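Local coordinates for uncharacterized protein (Pseudomonas syringae pv. tomato, PDB 3K4I), which is of unknown function but belongs to the aldolase/RraA family and assembles as a trimer, with magnesium ions bound in the model, at residues P42-Q47 with L158-I163; N76-V81 with N111-T116; S85-S90 with T98-I103; R123-V128 with Y133-R138. All coordinates share one frame; numbering follows the deposited sequence.

Interaction 1: P42-Q47 with L158-I163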
loop_
_atom_site.group_PDB
_atom_site.type_symbol
_atom_site.label_atom_id
_atom_site.label_comp_id
_atom_site.label_asym_id
_atom_site.label_seq_id
_atom_site.Cartn_x
_atom_site.Cartn_y
_atom_site.Cartn_z
ATOM N N PRO C 42 -6.826 1.863 13.184
ATOM C CA PRO C 42 -6.069 2.616 12.160
ATOM C C PRO C 42 -4.758 1.904 11.824
ATOM O O PRO C 42 -4.173 1.289 12.689
ATOM C CB PRO C 42 -5.815 3.976 12.819
ATOM C CG PRO C 42 -5.895 3.699 14.289
ATOM C CD PRO C 42 -6.822 2.528 14.498
ATOM N N GLY C 43 -4.359 1.956 10.560
ATOM C CA GLY C 43 -3.131 1.305 10.155
ATOM C C GLY C 43 -3.244 -0.157 9.792
ATOM O O GLY C 43 -2.303 -0.704 9.255
ATOM N N ILE C 44 -4.393 -0.792 10.062
ATOM C CA ILE C 44 -4.574 -2.198 9.689
ATOM C C ILE C 44 -5.267 -2.266 8.310
ATOM O O ILE C 44 -6.491 -2.155 8.204
ATOM C CB ILE C 44 -5.281 -3.056 10.787
ATOM C CG1 ILE C 44 -4.492 -3.007 12.106
ATOM C CG2 ILE C 44 -5.404 -4.546 10.315
ATOM C CD1 ILE C 44 -4.954 -3.941 13.207
ATOM N N ALA C 45 -4.459 -2.406 7.272
ATOM C CA ALA C 45 -4.872 -2.175 5.909
ATOM C C ALA C 45 -5.283 -3.460 5.201
ATOM O O ALA C 45 -4.695 -4.515 5.406
ATOM C CB ALA C 45 -3.753 -1.463 5.130
ATOM N N SER C 46 -6.275 -3.356 4.327
ATOM C CA SER C 46 -6.526 -4.432 3.393
ATOM C C SER C 46 -5.271 -4.735 2.538
ATOM O O SER C 46 -4.703 -3.838 1.894
ATOM C CB SER C 46 -7.710 -4.074 2.496
ATOM O OG SER C 46 -7.849 -5.090 1.528
ATOM N N GLN C 47 -4.865 -6.014 2.540
ATOM C CA GLN C 47 -3.720 -6.475 1.751
ATOM C C GLN C 47 -4.096 -7.181 0.460
ATOM O O GLN C 47 -3.236 -7.481 -0.364
ATOM C CB GLN C 47 -2.810 -7.383 2.595
ATOM C CG GLN C 47 -2.209 -6.701 3.844
ATOM C CD GLN C 47 -1.341 -5.493 3.528
ATOM O OE1 GLN C 47 -0.719 -5.405 2.456
ATOM N NE2 GLN C 47 -1.317 -4.540 4.441
ATOM N N LEU C 158 -8.179 -8.160 23.478
ATOM C CA LEU C 158 -7.029 -7.461 22.890
ATOM C C LEU C 158 -7.250 -5.958 22.965
ATOM O O LEU C 158 -8.386 -5.491 22.931
ATOM C CB LEU C 158 -6.853 -7.808 21.418
ATOM C CG LEU C 158 -6.862 -9.286 21.073
ATOM C CD1 LEU C 158 -6.752 -9.432 19.572
ATOM C CD2 LEU C 158 -5.799 -10.105 21.811
ATOM N N VAL C 159 -6.164 -5.196 23.060
ATOM C CA VAL C 159 -6.329 -3.768 22.919
ATOM C C VAL C 159 -5.389 -3.301 21.804
ATOM O O VAL C 159 -4.167 -3.427 21.908
ATOM C CB VAL C 159 -6.126 -3.011 24.233
ATOM C CG1 VAL C 159 -6.442 -1.530 24.018
ATOM C CG2 VAL C 159 -7.038 -3.580 25.328
ATOM N N ILE C 160 -5.973 -2.806 20.719
ATOM C CA ILE C 160 -5.189 -2.386 19.539
ATOM C C ILE C 160 -5.440 -0.897 19.345
ATOM O O ILE C 160 -6.561 -0.497 19.119
ATOM C CB ILE C 160 -5.604 -3.182 18.276
ATOM C CG1 ILE C 160 -5.255 -4.674 18.430
ATOM C CG2 ILE C 160 -4.976 -2.603 16.990
ATOM C CD1 ILE C 160 -5.869 -5.561 17.356
ATOM N N ASP C 161 -4.392 -0.085 19.443
ATOM C CA ASP C 161 -4.549 1.375 19.316
ATOM C C ASP C 161 -5.666 1.920 20.258
ATOM O O ASP C 161 -6.447 2.770 19.851
ATOM C CB ASP C 161 -4.864 1.785 17.845
ATOM C CG ASP C 161 -3.795 1.333 16.827
ATOM O OD1 ASP C 161 -4.150 0.697 15.782
ATOM O OD2 ASP C 161 -2.607 1.629 17.045
ATOM N N GLY C 162 -5.779 1.389 21.480
ATOM C CA GLY C 162 -6.834 1.808 22.418
ATOM C C GLY C 162 -8.235 1.246 22.206
ATOM O O GLY C 162 -9.166 1.621 22.929
ATOM N N ILE C 163 -8.384 0.364 21.213
ATOM C CA ILE C 163 -9.666 -0.282 20.905
ATOM C C ILE C 163 -9.626 -1.697 21.434
ATOM O O ILE C 163 -8.769 -2.474 21.075
ATOM C CB ILE C 163 -9.933 -0.307 19.374
ATOM C CG1 ILE C 163 -9.791 1.102 18.786
ATOM C CG2 ILE C 163 -11.325 -0.895 19.029
ATOM C CD1 ILE C 163 -10.792 2.073 19.366
#

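Interaction 2: N76-V81 with N111-T116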
loop_
_atom_site.group_PDB
_atom_site.type_symbol
_atom_site.label_atom_id
_atom_site.label_comp_id
_atom_site.label_asym_id
_atom_site.label_seq_id
_atom_site.Cartn_x
_atom_site.Cartn_y
_atom_site.Cartn_z
ATOM N N ASN C 76 -0.427 -23.367 15.546
ATOM C CA ASN C 76 -1.131 -24.444 16.266
ATOM C C ASN C 76 -2.545 -24.149 16.812
ATOM O O ASN C 76 -3.412 -25.041 16.774
ATOM C CB ASN C 76 -0.244 -25.009 17.379
ATOM C CG ASN C 76 0.308 -23.939 18.276
ATOM O OD1 ASN C 76 -0.443 -23.173 18.873
ATOM N ND2 ASN C 76 1.632 -23.871 18.375
ATOM N N TYR C 77 -2.791 -22.915 17.275
ATOM C CA TYR C 77 -4.108 -22.529 17.800
ATOM C C TYR C 77 -5.232 -22.658 16.784
ATOM O O TYR C 77 -6.399 -22.624 17.162
ATOM C CB TYR C 77 -4.131 -21.073 18.270
ATOM C CG TYR C 77 -4.051 -20.027 17.142
ATOM C CD1 TYR C 77 -2.827 -19.489 16.743
ATOM C CD2 TYR C 77 -5.209 -19.576 16.479
ATOM C CE1 TYR C 77 -2.747 -18.535 15.707
ATOM C CE2 TYR C 77 -5.139 -18.638 15.450
ATOM C CZ TYR C 77 -3.910 -18.110 15.070
ATOM O OH TYR C 77 -3.844 -17.172 14.052
ATOM N N ILE C 78 -4.875 -22.702 15.506
ATOM C CA ILE C 78 -5.881 -22.538 14.463
ATOM C C ILE C 78 -6.884 -23.684 14.439
ATOM O O ILE C 78 -8.027 -23.478 14.026
ATOM C CB ILE C 78 -5.260 -22.295 13.066
ATOM C CG1 ILE C 78 -6.244 -21.486 12.204
ATOM C CG2 ILE C 78 -4.670 -23.583 12.492
ATOM C CD1 ILE C 78 -5.683 -20.851 10.963
ATOM N N ASP C 79 -6.474 -24.880 14.875
ATOM C CA ASP C 79 -7.442 -25.998 14.996
ATOM C C ASP C 79 -8.628 -25.700 15.916
ATOM O O ASP C 79 -9.641 -26.400 15.865
ATOM C CB ASP C 79 -6.735 -27.262 15.511
ATOM C CG ASP C 79 -5.954 -27.979 14.428
ATOM O OD1 ASP C 79 -6.414 -27.987 13.265
ATOM O OD2 ASP C 79 -4.890 -28.565 14.751
ATOM N N GLN C 80 -8.482 -24.703 16.779
ATOM C CA GLN C 80 -9.506 -24.330 17.757
ATOM C C GLN C 80 -10.559 -23.347 17.220
ATOM O O GLN C 80 -11.581 -23.139 17.867
ATOM C CB GLN C 80 -8.830 -23.691 18.985
ATOM C CG GLN C 80 -7.693 -24.499 19.571
ATOM C CD GLN C 80 -7.433 -24.161 21.035
ATOM O OE1 GLN C 80 -7.061 -25.044 21.830
ATOM N NE2 GLN C 80 -7.683 -22.914 21.419
ATOM N N VAL C 81 -10.281 -22.716 16.074
ATOM C CA VAL C 81 -11.058 -21.580 15.596
ATOM C C VAL C 81 -12.358 -22.067 14.929
ATOM O O VAL C 81 -12.295 -22.866 14.010
ATOM C CB VAL C 81 -10.234 -20.736 14.591
ATOM C CG1 VAL C 81 -11.011 -19.511 14.113
ATOM C CG2 VAL C 81 -8.866 -20.332 15.193
ATOM N N ASN C 111 -11.539 -24.483 6.410
ATOM C CA ASN C 111 -12.213 -24.604 7.713
ATOM C C ASN C 111 -13.178 -23.477 8.097
ATOM O O ASN C 111 -13.478 -23.268 9.278
ATOM C CB ASN C 111 -11.175 -24.875 8.814
ATOM C CG ASN C 111 -10.501 -26.228 8.628
ATOM O OD1 ASN C 111 -10.988 -27.243 9.121
ATOM N ND2 ASN C 111 -9.426 -26.258 7.838
ATOM N N GLY C 112 -13.658 -22.757 7.084
ATOM C CA GLY C 112 -14.744 -21.809 7.253
ATOM C C GLY C 112 -14.335 -20.543 7.979
ATOM O O GLY C 112 -15.181 -19.800 8.459
ATOM N N ILE C 113 -13.030 -20.277 8.044
ATOM C CA ILE C 113 -12.527 -19.045 8.646
ATOM C C ILE C 113 -12.538 -17.878 7.642
ATOM O O ILE C 113 -12.056 -18.032 6.508
ATOM C CB ILE C 113 -11.121 -19.256 9.208
ATOM C CG1 ILE C 113 -11.167 -20.383 10.258
ATOM C CG2 ILE C 113 -10.558 -17.912 9.831
ATOM C CD1 ILE C 113 -9.787 -20.897 10.760
ATOM N N LYS C 114 -13.146 -16.753 8.028
ATOM C CA LYS C 114 -13.585 -15.722 7.056
ATOM C C LYS C 114 -12.533 -14.695 6.681
ATOM O O LYS C 114 -12.614 -14.076 5.616
ATOM C CB LYS C 114 -14.828 -14.950 7.554
ATOM C CG LYS C 114 -15.991 -15.785 8.083
ATOM C CD LYS C 114 -16.741 -16.476 6.975
ATOM C CE LYS C 114 -17.371 -15.513 5.980
ATOM N NZ LYS C 114 -18.410 -14.674 6.610
ATOM N N GLY C 115 -11.580 -14.474 7.586
ATOM C CA GLY C 115 -10.542 -13.486 7.350
ATOM C C GLY C 115 -9.622 -13.378 8.559
ATOM O O GLY C 115 -9.884 -13.953 9.635
ATOM N N THR C 116 -8.555 -12.628 8.383
ATOM C CA THR C 116 -7.568 -12.443 9.437
ATOM C C THR C 116 -7.195 -10.983 9.494
ATOM O O THR C 116 -6.870 -10.380 8.462
ATOM C CB THR C 116 -6.311 -13.309 9.201
ATOM O OG1 THR C 116 -6.707 -14.676 9.262
ATOM C CG2 THR C 116 -5.314 -13.100 10.314
HETATM O O HOH W 1 -13.627 -24.417 11.870
#

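Interaction 3: S85-S90 with T98-I103. With MG (magnesium ion), chain H.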
loop_
_atom_site.group_PDB
_atom_site.type_symbol
_atom_site.label_atom_id
_atom_site.label_comp_id
_atom_site.label_asym_id
_atom_site.label_seq_id
_atom_site.Cartn_x
_atom_site.Cartn_y
_atom_site.Cartn_z
ATOM N N SER C 85 -15.521 -17.537 12.014
ATOM C CA SER C 85 -14.645 -16.610 12.753
ATOM C C SER C 85 -13.888 -15.689 11.836
ATOM O O SER C 85 -13.541 -16.065 10.720
ATOM C CB SER C 85 -13.622 -17.385 13.561
ATOM O OG SER C 85 -14.246 -18.167 14.558
ATOM N N VAL C 86 -13.596 -14.481 12.336
ATOM C CA VAL C 86 -12.508 -13.657 11.802
ATOM C C VAL C 86 -11.414 -13.677 12.882
ATOM O O VAL C 86 -11.686 -13.319 13.995
ATOM C CB VAL C 86 -12.995 -12.213 11.571
ATOM C CG1 VAL C 86 -11.850 -11.261 11.278
ATOM C CG2 VAL C 86 -14.041 -12.173 10.423
ATOM N N ILE C 87 -10.193 -14.095 12.535
ATOM C CA ILE C 87 -9.108 -14.224 13.493
ATOM C C ILE C 87 -8.525 -12.825 13.650
ATOM O O ILE C 87 -8.292 -12.156 12.651
ATOM C CB ILE C 87 -8.032 -15.213 12.971
ATOM C CG1 ILE C 87 -8.560 -16.655 13.027
ATOM C CG2 ILE C 87 -6.700 -15.040 13.806
ATOM C CD1 ILE C 87 -7.679 -17.758 12.314
ATOM N N VAL C 88 -8.336 -12.383 14.894
ATOM C CA VAL C 88 -7.786 -11.045 15.146
ATOM C C VAL C 88 -6.565 -11.296 15.979
ATOM O O VAL C 88 -6.691 -11.760 17.105
ATOM C CB VAL C 88 -8.759 -10.113 15.883
ATOM C CG1 VAL C 88 -8.099 -8.724 16.136
ATOM C CG2 VAL C 88 -10.055 -9.961 15.084
ATOM N N SER C 89 -5.390 -11.006 15.403
ATOM C CA SER C 89 -4.112 -11.386 15.982
ATOM C C SER C 89 -3.344 -10.160 16.356
ATOM O O SER C 89 -3.194 -9.242 15.531
ATOM C CB SER C 89 -3.282 -12.211 14.993
ATOM O OG SER C 89 -3.833 -13.505 14.856
ATOM N N SER C 90 -2.853 -10.148 17.576
ATOM C CA SER C 90 -2.101 -8.972 18.063
ATOM C C SER C 90 -0.682 -9.349 18.445
ATOM O O SER C 90 -0.460 -10.188 19.313
ATOM C CB SER C 90 -2.877 -8.252 19.180
ATOM O OG SER C 90 -2.223 -7.033 19.538
ATOM N N THR C 98 6.347 -12.292 11.215
ATOM C CA THR C 98 4.974 -12.462 10.705
ATOM C C THR C 98 4.204 -13.504 11.509
ATOM O O THR C 98 4.793 -14.435 12.080
ATOM C CB THR C 98 5.000 -12.867 9.235
ATOM O OG1 THR C 98 5.774 -14.060 9.091
ATOM C CG2 THR C 98 5.631 -11.756 8.394
ATOM N N VAL C 99 2.888 -13.337 11.571
ATOM C CA VAL C 99 2.038 -14.231 12.343
ATOM C C VAL C 99 0.893 -14.762 11.471
ATOM O O VAL C 99 -0.172 -15.119 11.985
ATOM C CB VAL C 99 1.497 -13.597 13.664
ATOM C CG1 VAL C 99 2.634 -13.361 14.688
ATOM C CG2 VAL C 99 0.729 -12.329 13.409
ATOM N N TRP C 100 1.135 -14.833 10.164
ATOM C CA TRP C 100 0.164 -15.466 9.219
ATOM C C TRP C 100 0.921 -15.793 7.935
ATOM O O TRP C 100 1.766 -15.004 7.496
ATOM C CB TRP C 100 -0.971 -14.522 8.886
ATOM C CG TRP C 100 -2.110 -15.215 8.164
ATOM C CD1 TRP C 100 -2.324 -15.260 6.819
ATOM C CD2 TRP C 100 -3.151 -15.974 8.775
ATOM N NE1 TRP C 100 -3.476 -16.007 6.542
ATOM C CE2 TRP C 100 -3.994 -16.452 7.728
ATOM C CE3 TRP C 100 -3.470 -16.281 10.115
ATOM C CZ2 TRP C 100 -5.123 -17.257 7.974
ATOM C CZ3 TRP C 100 -4.575 -17.095 10.372
ATOM C CH2 TRP C 100 -5.411 -17.558 9.289
ATOM N N GLY C 101 0.647 -16.948 7.340
ATOM C CA GLY C 101 1.297 -17.298 6.077
ATOM C C GLY C 101 0.475 -18.331 5.329
ATOM O O GLY C 101 -0.725 -18.451 5.589
ATOM N N ASP C 102 1.126 -19.068 4.439
ATOM C CA ASP C 102 0.417 -19.956 3.495
ATOM C C ASP C 102 -0.356 -21.092 4.143
ATOM O O ASP C 102 -1.519 -21.347 3.767
ATOM C CB ASP C 102 1.339 -20.473 2.371
ATOM C CG ASP C 102 2.620 -21.168 2.872
ATOM O OD1 ASP C 102 2.809 -21.485 4.076
ATOM O OD2 ASP C 102 3.478 -21.419 1.993
ATOM N N ILE C 103 0.287 -21.791 5.082
ATOM C CA ILE C 103 -0.352 -22.913 5.777
ATOM C C ILE C 103 -1.658 -22.463 6.437
ATOM O O ILE C 103 -2.732 -23.070 6.212
ATOM C CB ILE C 103 0.607 -23.569 6.779
ATOM C CG1 ILE C 103 1.739 -24.314 6.046
ATOM C CG2 ILE C 103 -0.117 -24.547 7.683
ATOM C CD1 ILE C 103 2.867 -24.793 6.994
HETATM MG MG MG H . 5.529 -21.566 2.061
HETATM O O HOH W 2 -1.930 -15.480 14.091
HETATM O O HOH W 3 5.642 -20.425 3.708
HETATM O O HOH W 4 5.599 -19.903 0.876
HETATM O O HOH W 5 7.522 -21.582 1.886
HETATM O O HOH W 6 5.577 -22.793 0.436
#

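Interaction 4: R123-V128 with Y133-R138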
loop_
_atom_site.group_PDB
_atom_site.type_symbol
_atom_site.label_atom_id
_atom_site.label_comp_id
_atom_site.label_asym_id
_atom_site.label_seq_id
_atom_site.Cartn_x
_atom_site.Cartn_y
_atom_site.Cartn_z
ATOM N N ARG C 123 3.127 -12.949 6.051
ATOM C CA ARG C 123 3.965 -13.406 4.930
ATOM C C ARG C 123 3.141 -14.188 3.925
ATOM O O ARG C 123 1.939 -14.361 4.120
ATOM C CB ARG C 123 5.160 -14.228 5.426
ATOM C CG ARG C 123 4.893 -15.633 5.949
ATOM C CD ARG C 123 6.223 -16.161 6.432
ATOM N NE ARG C 123 6.161 -17.557 6.848
ATOM C CZ ARG C 123 7.243 -18.277 7.114
ATOM N NH1 ARG C 123 8.450 -17.711 7.012
ATOM N NH2 ARG C 123 7.117 -19.537 7.495
ATOM N N ASP C 124 3.795 -14.664 2.863
ATOM C CA ASP C 124 3.119 -15.450 1.831
ATOM C C ASP C 124 1.961 -14.686 1.210
ATOM O O ASP C 124 0.892 -15.238 0.921
ATOM C CB ASP C 124 2.673 -16.796 2.406
ATOM C CG ASP C 124 3.840 -17.732 2.633
ATOM O OD1 ASP C 124 4.680 -17.884 1.713
ATOM O OD2 ASP C 124 3.938 -18.306 3.723
ATOM N N ILE C 125 2.207 -13.405 0.989
ATOM C CA ILE C 125 1.244 -12.490 0.420
ATOM C C ILE C 125 0.745 -12.966 -0.949
ATOM O O ILE C 125 -0.428 -12.816 -1.270
ATOM C CB ILE C 125 1.840 -11.064 0.340
ATOM C CG1 ILE C 125 2.201 -10.556 1.751
ATOM C CG2 ILE C 125 0.879 -10.094 -0.346
ATOM C CD1 ILE C 125 1.103 -10.709 2.827
ATOM N N ASP C 126 1.630 -13.571 -1.737
ATOM C CA ASP C 126 1.231 -14.059 -3.050
ATOM C C ASP C 126 0.190 -15.173 -2.980
ATOM O O ASP C 126 -0.735 -15.202 -3.796
ATOM C CB ASP C 126 2.464 -14.445 -3.878
ATOM C CG ASP C 126 3.275 -13.223 -4.311
ATOM O OD1 ASP C 126 2.695 -12.260 -4.872
ATOM O OD2 ASP C 126 4.496 -13.209 -4.071
ATOM N N THR C 127 0.348 -16.070 -2.007
ATOM C CA THR C 127 -0.607 -17.161 -1.749
ATOM C C THR C 127 -1.945 -16.593 -1.284
ATOM O O THR C 127 -3.028 -16.999 -1.748
ATOM C CB THR C 127 -0.041 -18.150 -0.705
ATOM O OG1 THR C 127 1.086 -18.818 -1.269
ATOM C CG2 THR C 127 -1.095 -19.187 -0.299
ATOM N N VAL C 128 -1.863 -15.636 -0.376
ATOM C CA VAL C 128 -3.045 -14.983 0.168
ATOM C C VAL C 128 -3.847 -14.310 -0.956
ATOM O O VAL C 128 -5.087 -14.463 -1.037
ATOM C CB VAL C 128 -2.657 -13.959 1.241
ATOM C CG1 VAL C 128 -3.864 -13.248 1.736
ATOM C CG2 VAL C 128 -1.970 -14.664 2.429
ATOM N N TYR C 133 -7.977 -14.457 -0.124
ATOM C CA TYR C 133 -8.308 -14.555 1.297
ATOM C C TYR C 133 -8.298 -13.154 1.928
ATOM O O TYR C 133 -7.354 -12.390 1.726
ATOM C CB TYR C 133 -7.303 -15.440 2.026
ATOM C CG TYR C 133 -7.617 -15.565 3.504
ATOM C CD1 TYR C 133 -8.736 -16.299 3.922
ATOM C CD2 TYR C 133 -6.796 -14.985 4.484
ATOM C CE1 TYR C 133 -9.061 -16.434 5.245
ATOM C CE2 TYR C 133 -7.114 -15.125 5.848
ATOM C CZ TYR C 133 -8.255 -15.863 6.214
ATOM O OH TYR C 133 -8.592 -16.020 7.544
ATOM N N PRO C 134 -9.345 -12.807 2.696
ATOM C CA PRO C 134 -9.409 -11.471 3.251
ATOM C C PRO C 134 -8.421 -11.238 4.414
ATOM O O PRO C 134 -8.697 -11.581 5.562
ATOM C CB PRO C 134 -10.875 -11.343 3.690
ATOM C CG PRO C 134 -11.616 -12.408 2.831
ATOM C CD PRO C 134 -10.625 -13.531 2.885
ATOM N N LEU C 135 -7.267 -10.691 4.056
ATOM C CA LEU C 135 -6.188 -10.409 5.017
ATOM C C LEU C 135 -6.011 -8.933 5.210
ATOM O O LEU C 135 -5.860 -8.176 4.234
ATOM C CB LEU C 135 -4.855 -10.974 4.483
ATOM C CG LEU C 135 -3.596 -10.631 5.305
ATOM C CD1 LEU C 135 -3.759 -11.363 6.592
ATOM C CD2 LEU C 135 -2.344 -11.110 4.602
ATOM N N PHE C 136 -5.961 -8.532 6.477
ATOM C CA PHE C 136 -5.756 -7.148 6.837
ATOM C C PHE C 136 -4.605 -7.089 7.811
ATOM O O PHE C 136 -4.575 -7.863 8.775
ATOM C CB PHE C 136 -7.058 -6.647 7.445
ATOM C CG PHE C 136 -8.214 -6.808 6.527
ATOM C CD1 PHE C 136 -8.615 -5.756 5.700
ATOM C CD2 PHE C 136 -8.871 -8.031 6.428
ATOM C CE1 PHE C 136 -9.682 -5.913 4.819
ATOM C CE2 PHE C 136 -9.932 -8.209 5.504
ATOM C CZ PHE C 136 -10.329 -7.142 4.703
ATOM N N SER C 137 -3.642 -6.202 7.572
ATOM C CA SER C 137 -2.468 -6.155 8.424
ATOM C C SER C 137 -1.763 -4.826 8.278
ATOM O O SER C 137 -2.100 -4.033 7.409
ATOM C CB SER C 137 -1.481 -7.260 8.010
ATOM O OG SER C 137 -0.935 -6.978 6.730
ATOM N N ARG C 138 -0.753 -4.612 9.113
ATOM C CA ARG C 138 0.076 -3.415 9.013
ATOM C C ARG C 138 1.129 -3.512 7.917
ATOM O O ARG C 138 1.980 -2.620 7.758
ATOM C CB ARG C 138 0.763 -3.137 10.342
ATOM C CG ARG C 138 -0.233 -2.835 11.463
ATOM C CD ARG C 138 0.449 -2.257 12.711
ATOM N NE ARG C 138 -0.538 -2.246 13.798
ATOM C CZ ARG C 138 -1.584 -1.419 13.882
ATOM N NH1 ARG C 138 -1.782 -0.487 12.974
ATOM N NH2 ARG C 138 -2.444 -1.535 14.910
#

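Interaction 1: P42-Q47 with L158-I163
Ile44 and Ile160 touch through one methyl each, and Pro42 next to them lies against the carboxylate of Asp161. The second segment holds the first strand, 158-160, and the two-residue loop of a beta hairpin whose return strand is 163-165. Its type I' turn runs from Ile160 to Ile163 within the RraA-type fold. Ile160, at the end of the first strand, is buried and points toward 42-47. Its CG2 lies anti to the backbone N (CG1 torsion chi1 -65°). Ile160 CG2 meets CD1 of Ile44 at 4.0 Å. The two side chains cross at about a right angle, and Arg138 packs beside both. Ile160 also starts the turn: its N bonds to Ile163 O at 2.8 Å, and Ile163 N returns to Ile160 O at 2.9 Å. Asp161 follows with positive phi and is exposed. Its side chain and that of Pro42 come from opposite directions. Asp161 CB is 3.9 Å from Pro42 CD, so the pyrrolidine ring rests on the aliphatic part of the aspartate as well as on the carboxylate. Gly162 completes the turn, and its positive phi suits glycine. Ile163 leads into the return strand. Asp161 OD1 and the backbone carbonyl of Pro42 share Arg138. The arginine makes a salt bridge to Asp161 OD1 with NH2 and a hydrogen bond to Pro42 O with NH1. Such a shared cation probably offsets the closeness of two acceptors, Pro42 O and Asp161 OD1, which lie 3.1 Å apart.

Interaction 2: N76-V81 with N111-T116
Val81 and Ile113 face each other where two backbones approach without pairing, their CA atoms 7.5 Å apart. Segment 76-81 is a 3-10 turn of chain, with Gln80 N bonded to Tyr77 O and Val81 N to Ile78 O. Segment 111-116 leaves helix 102-110 at Asn111, bends through Gly112 at positive phi, and enters strand 115-119. One water joins the two backbones. It donates to Val81 O at 3.0 Å and to Asn111 O at 2.8 Å. Deeper in, the contact is apolar. One methyl of Ile113, CD1, meets both Val81 and Ile78. Ile113 CD1 lies 3.8 Å from Val81 CG1 and 3.9 Å from Ile78 CG1. This places the helix-to-strand link of a beta-alpha-beta unit, strand 85-90, helix 102-110 and strand 115-119, against the loop that precedes strand 85-90. The valine crosses the isoleucine at about a right angle. Its CG1 is anti to the backbone N (chi1 -178°), which turns that methyl onto both CD1 and CG1 of Ile113. Ile78 reaches in from the 3-10 segment with an extended chain (chi2 164°), and its own CD1 is 4.1 Å from Ile113 CD1. Phe107 and Trp100 also pack on Ile78, as does Leu213 of the third subunit.

Interaction 3: S85-S90 with T98-I103
Trp100 meets Ile87 with the far rim of its six-membered ring, and Val99 next to it lies near Ser89. The indole can be followed outward. CB leaves the loop with CG anti to the backbone N (chi1 -168°), which carries the ring toward strand 85-90. NE1 makes a weak hydrogen bond to Thr105 OG1 in helix 102-110. Beyond it, CZ2 packs against Tyr133 CE2 and CH2 against Thr116 OG1. At the tip, Trp100 CZ3 and CH2 reach the same methyl, Ile87 CD1, at 3.7 Å and 3.8 Å. The methyl sits at the ring edge, near the ring plane, and the two side chains cross at about a right angle. Further up the strand, Ser89 CB is 4.3 Å from Val99 CG2. One water bridges these two residues. It lies 2.8 Å from Ser89 OG and donates to Val99 O at 2.8 Å. The contact joins the first strand of a beta-alpha-beta unit to the loop before its helix, 102-110, with Gly101 as N-cap residue. At the other end of the segment, Asp102 OD2 binds magnesium at 2.1 Å. The ion bridges two subunits directly through this carboxylate and Glu200 OE1 of the third subunit, and four waters complete its shell. Ile87 and Trp100 thus meet by apolar contact alone, while water links Ser89 and Val99, and the helix end carries the charge that the magnesium ion probably balances.

Interaction 4: R123-V128 with Y133-R138
Val128 is the main bump of this contact, and the backbone and CB of Tyr133, with Leu135 CB, line the site that takes its CG1. Tyr133 N donates to Val128 O at 3.0 Å and 174°, nearly straight, with the donor tilted 18° from the carbonyl plane. The bond runs from the residue where the chain returns after helix 125-130 to Val128 within it, and the CA atoms of Val128 and Tyr133 come within 5.4 Å. Val128 CG1 is anti to its own N (chi1 177°). Val128 CG1 fits a hollow made by Tyr133 O at 3.6 Å, Leu135 CB at 3.7 Å and Tyr133 CB, and it also lies at the edge of the tyrosine ring. This is the helix-to-strand half of a beta-alpha-beta unit: helix 125-130 packs on strand 135-137, which runs parallel to strand 115-119. Leu135 answers with a bump of its own. Leu135 CD2 sits between Ile125 CD1 and Val128 CG1, 3.9 Å from each, and so fills the groove between residues one helical turn apart. Leu135 crosses both of them at about a right angle. It also packs on Thr116 and Ile118 of strand 115-119. The tyrosine ring leads away from the helix toward Ala108 and Leu109 of helix 102-110, and its OH is hydrogen-bonded to Thr116 OG1.

Interactions 2, 3 and 4 follow two successive beta-alpha-beta units, and all four contacts reach the same mixed sheet. Interactions 2 and 3 have centres about 8 Å apart. Gly115 O lies 2.9 Å from Ile87 N, a probable hydrogen bond between neighbouring strands. Interactions 3 and 4 have centres about 9 Å apart. A probable hydrogen bond of 2.9 Å joins them, between Arg123 N and Trp100 O. The side chain of Val128 is about 10 Å from the magnesium ion bound by Asp102. Interaction 1 joins interaction 4 through strands 45-46 and 135-137, and Ile160 packs on Val88 of interaction 3. Interactions 2, 3 and 4 all touch the third subunit.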